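Local structure of topoisomerase IV subunit A (Escherichia coli, 1ZVT) at residues D145-R155 with G186-P197. The protein forms part of the type II DNA topoisomerase that decatenates DNA, its C-terminal domain probably binding DNA and contributing to substrate choice. Sequence-based numbering, arbitrary orientation.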
loop_
_atom_site.group_PDB
_atom_site.type_symbol
_atom_site.label_atom_id
_atom_site.label_comp_id
_atom_site.label_asym_id
_atom_site.label_seq_id
_atom_site.Cartn_x
_atom_site.Cartn_y
_atom_site.Cartn_z
ATOM N N ASP A 145 -5.680 14.385 -7.631
ATOM C CA ASP A 145 -4.523 13.616 -8.090
ATOM C C ASP A 145 -4.940 12.557 -9.124
ATOM O O ASP A 145 -6.126 12.213 -9.229
ATOM C CB ASP A 145 -3.818 12.969 -6.892
ATOM C CG ASP A 145 -2.948 13.970 -6.078
ATOM O OD1 ASP A 145 -2.766 15.142 -6.493
ATOM O OD2 ASP A 145 -2.447 13.565 -4.997
ATOM N N MET A 146 -3.960 12.075 -9.895
ATOM C CA MET A 146 -4.195 11.059 -10.926
ATOM C C MET A 146 -3.782 9.692 -10.397
ATOM O O MET A 146 -2.775 9.562 -9.715
ATOM C CB MET A 146 -3.358 11.332 -12.176
ATOM C CG MET A 146 -3.628 12.671 -12.833
ATOM S SD MET A 146 -5.337 12.759 -13.380
ATOM C CE MET A 146 -5.396 11.559 -14.650
ATOM N N LEU A 147 -4.575 8.683 -10.703
ATOM C CA LEU A 147 -4.217 7.288 -10.440
ATOM C C LEU A 147 -3.473 6.783 -11.670
ATOM O O LEU A 147 -3.892 7.043 -12.795
ATOM C CB LEU A 147 -5.504 6.464 -10.217
ATOM C CG LEU A 147 -5.389 4.957 -9.946
ATOM C CD1 LEU A 147 -6.601 4.478 -9.160
ATOM C CD2 LEU A 147 -5.223 4.158 -11.247
ATOM N N LEU A 148 -2.360 6.092 -11.455
ATOM C CA LEU A 148 -1.585 5.547 -12.560
ATOM C C LEU A 148 -1.363 4.079 -12.269
ATOM O O LEU A 148 -0.870 3.711 -11.186
ATOM C CB LEU A 148 -0.245 6.282 -12.724
ATOM C CG LEU A 148 0.666 5.716 -13.810
ATOM C CD1 LEU A 148 0.073 5.843 -15.217
ATOM C CD2 LEU A 148 2.037 6.366 -13.769
ATOM N N ALA A 149 -1.821 3.238 -13.193
ATOM C CA ALA A 149 -1.694 1.797 -13.030
ATOM C C ALA A 149 -0.803 1.264 -14.119
ATOM O O ALA A 149 -0.901 1.687 -15.274
ATOM C CB ALA A 149 -3.099 1.121 -13.172
ATOM N N ILE A 150 0.072 0.324 -13.759
ATOM C CA ILE A 150 0.953 -0.334 -14.728
ATOM C C ILE A 150 0.813 -1.835 -14.513
ATOM O O ILE A 150 0.955 -2.306 -13.387
ATOM C CB ILE A 150 2.456 0.042 -14.512
ATOM C CG1 ILE A 150 2.608 1.582 -14.528
ATOM C CG2 ILE A 150 3.333 -0.651 -15.584
ATOM C CD1 ILE A 150 4.063 2.017 -14.208
ATOM N N THR A 151 0.513 -2.580 -15.573
ATOM C CA THR A 151 0.349 -4.032 -15.437
ATOM C C THR A 151 1.646 -4.824 -15.642
ATOM O O THR A 151 2.627 -4.307 -16.208
ATOM C CB THR A 151 -0.696 -4.595 -16.434
ATOM O OG1 THR A 151 -0.178 -4.554 -17.767
ATOM C CG2 THR A 151 -1.984 -3.780 -16.383
ATOM N N GLN A 152 1.605 -6.099 -15.248
ATOM C CA GLN A 152 2.734 -7.013 -15.400
ATOM C C GLN A 152 3.084 -7.167 -16.886
ATOM O O GLN A 152 4.251 -7.350 -17.246
ATOM C CB GLN A 152 2.325 -8.347 -14.782
ATOM C CG GLN A 152 3.307 -9.468 -14.806
ATOM C CD GLN A 152 2.695 -10.747 -14.256
ATOM O OE1 GLN A 152 2.904 -11.836 -14.809
ATOM N NE2 GLN A 152 1.905 -10.620 -13.179
ATOM N N ALA A 153 2.068 -7.088 -17.744
ATOM C CA ALA A 153 2.272 -7.217 -19.196
ATOM C C ALA A 153 2.875 -5.956 -19.801
ATOM O O ALA A 153 3.414 -5.982 -20.914
ATOM C CB ALA A 153 0.953 -7.601 -19.906
ATOM N N GLY A 154 2.799 -4.852 -19.067
ATOM C CA GLY A 154 3.374 -3.579 -19.486
ATOM C C GLY A 154 2.376 -2.574 -20.019
ATOM O O GLY A 154 2.741 -1.699 -20.802
ATOM N N ARG A 155 1.109 -2.695 -19.620
ATOM C CA ARG A 155 0.120 -1.698 -20.031
ATOM C C ARG A 155 -0.015 -0.623 -18.973
ATOM O O ARG A 155 0.079 -0.909 -17.786
ATOM C CB ARG A 155 -1.248 -2.327 -20.310
ATOM C CG ARG A 155 -1.218 -3.264 -21.519
ATOM C CD ARG A 155 -2.574 -3.803 -21.889
ATOM N NE ARG A 155 -2.402 -4.466 -23.179
ATOM C CZ ARG A 155 -1.955 -5.708 -23.317
ATOM N NH1 ARG A 155 -1.683 -6.453 -22.248
ATOM N NH2 ARG A 155 -1.766 -6.204 -24.532
ATOM N N GLY A 186 -1.567 -15.974 -12.680
ATOM C CA GLY A 186 -0.336 -15.211 -12.488
ATOM C C GLY A 186 0.296 -14.761 -13.789
ATOM O O GLY A 186 1.479 -14.372 -13.807
ATOM N N GLU A 187 -0.480 -14.782 -14.876
ATOM C CA GLU A 187 0.028 -14.434 -16.206
ATOM C C GLU A 187 -0.057 -12.942 -16.534
ATOM O O GLU A 187 0.574 -12.456 -17.490
ATOM C CB GLU A 187 -0.688 -15.256 -17.276
ATOM C CG GLU A 187 -0.422 -16.740 -17.154
ATOM C CD GLU A 187 -1.372 -17.579 -17.988
ATOM O OE1 GLU A 187 -2.368 -17.040 -18.527
ATOM O OE2 GLU A 187 -1.140 -18.796 -18.086
ATOM N N ASP A 188 -0.827 -12.218 -15.723
ATOM C CA ASP A 188 -0.863 -10.778 -15.779
ATOM C C ASP A 188 -1.380 -10.300 -14.438
ATOM O O ASP A 188 -1.808 -11.100 -13.613
ATOM C CB ASP A 188 -1.763 -10.285 -16.905
ATOM C CG ASP A 188 -1.468 -8.845 -17.327
ATOM O OD1 ASP A 188 -0.590 -8.157 -16.723
ATOM O OD2 ASP A 188 -2.091 -8.416 -18.316
ATOM N N GLY A 189 -1.352 -8.993 -14.217
ATOM C CA GLY A 189 -1.749 -8.484 -12.905
ATOM C C GLY A 189 -1.330 -7.034 -12.810
ATOM O O GLY A 189 -0.625 -6.526 -13.696
ATOM N N LEU A 190 -1.803 -6.362 -11.763
ATOM C CA LEU A 190 -1.446 -4.971 -11.553
ATOM C C LEU A 190 -0.087 -4.971 -10.822
ATOM O O LEU A 190 0.009 -5.469 -9.685
ATOM C CB LEU A 190 -2.584 -4.280 -10.776
ATOM C CG LEU A 190 -2.455 -2.839 -10.322
ATOM C CD1 LEU A 190 -2.203 -1.925 -11.528
ATOM C CD2 LEU A 190 -3.709 -2.437 -9.539
ATOM N N ALA A 191 0.960 -4.474 -11.507
ATOM C CA ALA A 191 2.354 -4.457 -11.020
ATOM C C ALA A 191 2.688 -3.254 -10.174
ATOM O O ALA A 191 3.425 -3.389 -9.184
ATOM C CB ALA A 191 3.317 -4.484 -12.197
ATOM N N GLN A 192 2.214 -2.083 -10.590
ATOM C CA GLN A 192 2.483 -0.850 -9.852
ATOM C C GLN A 192 1.217 -0.021 -9.839
ATOM O O GLN A 192 0.475 -0.026 -10.825
ATOM C CB GLN A 192 3.545 -0.011 -10.557
ATOM C CG GLN A 192 4.877 -0.734 -10.830
ATOM C CD GLN A 192 5.873 -0.662 -9.705
ATOM O OE1 GLN A 192 6.820 -1.447 -9.674
ATOM N NE2 GLN A 192 5.708 0.294 -8.808
ATOM N N LEU A 193 0.986 0.702 -8.754
ATOM C CA LEU A 193 -0.184 1.565 -8.671
ATOM C C LEU A 193 0.167 2.796 -7.874
ATOM O O LEU A 193 0.534 2.687 -6.677
ATOM C CB LEU A 193 -1.321 0.819 -7.939
ATOM C CG LEU A 193 -2.687 1.509 -7.775
ATOM C CD1 LEU A 193 -3.308 1.833 -9.146
ATOM C CD2 LEU A 193 -3.654 0.629 -6.983
ATOM N N TYR A 194 0.021 3.954 -8.501
ATOM C CA TYR A 194 0.406 5.231 -7.855
ATOM C C TYR A 194 -0.728 6.228 -7.845
ATOM O O TYR A 194 -1.645 6.129 -8.653
ATOM C CB TYR A 194 1.543 5.874 -8.652
ATOM C CG TYR A 194 2.666 4.970 -9.061
ATOM C CD1 TYR A 194 2.873 4.672 -10.408
ATOM C CD2 TYR A 194 3.542 4.441 -8.120
ATOM C CE1 TYR A 194 3.935 3.867 -10.803
ATOM C CE2 TYR A 194 4.603 3.617 -8.510
ATOM C CZ TYR A 194 4.776 3.346 -9.852
ATOM O OH TYR A 194 5.801 2.547 -10.288
ATOM N N VAL A 195 -0.626 7.233 -6.968
ATOM C CA VAL A 195 -1.501 8.385 -7.039
ATOM C C VAL A 195 -0.551 9.565 -7.096
ATOM O O VAL A 195 0.327 9.718 -6.214
ATOM C CB VAL A 195 -2.507 8.463 -5.871
ATOM C CG1 VAL A 195 -3.284 9.756 -5.949
ATOM C CG2 VAL A 195 -3.472 7.251 -5.906
ATOM N N LEU A 196 -0.651 10.314 -8.188
ATOM C CA LEU A 196 0.329 11.338 -8.521
ATOM C C LEU A 196 -0.391 12.650 -8.752
ATOM O O LEU A 196 -1.482 12.681 -9.312
ATOM C CB LEU A 196 1.041 11.034 -9.846
ATOM C CG LEU A 196 1.425 9.670 -10.402
ATOM C CD1 LEU A 196 1.436 9.721 -11.929
ATOM C CD2 LEU A 196 2.782 9.303 -9.878
ATOM N N PRO A 197 0.254 13.747 -8.396
ATOM C CA PRO A 197 -0.193 15.038 -8.931
ATOM C C PRO A 197 -0.175 14.995 -10.453
ATOM O O PRO A 197 0.810 14.529 -11.043
ATOM C CB PRO A 197 0.862 16.025 -8.443
ATOM C CG PRO A 197 1.610 15.333 -7.389
ATOM C CD PRO A 197 1.417 13.853 -7.508
HETATM O O HOH W 1 -1.994 -5.807 -19.195
#
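A classic beta bulge interrupts the antiparallel pairing of strands 146-151 and 190-196, where A191 and Q192 both face I150. I150 O accepts two bonds here, from A191 N at 2.9 Å and from Q192 N. From the bulge the ladder runs regularly through the hydrogen-bonded pairs L148-Y194 and M146-L196. L148, I150, Y194 and L196 share one face. L148 CD2 touches Y194 CD1 and L196 CD1, each at 3.9 Å, in directions about perpendicular. I150 CD1 reaches the edge of the Y194 ring at CE1 (3.9 Å). Strand 201-206 packs on this face through L202 and I204. Strand 190-196 is the outer strand of one four-stranded blade of the beta-pinwheel. On the other face L147 CD2 meets L193 CD1 at 3.7 Å, against L99 of the neighbouring blade. At the T151-G154 turn, D188 OD1 takes A153 N at 3.0 Å, from above the carboxylate plane. D188 OD2 accepts from a water (2.8 Å) that also joins T151 OG1 and R155 NH1. With an alanine at D188, A153 N would probably lose its acceptor, and the water one of its three partners. T151 OG1, between its backbone N and carbonyl carbon (chi1 71°), accepts from R155 N at 2.9 Å.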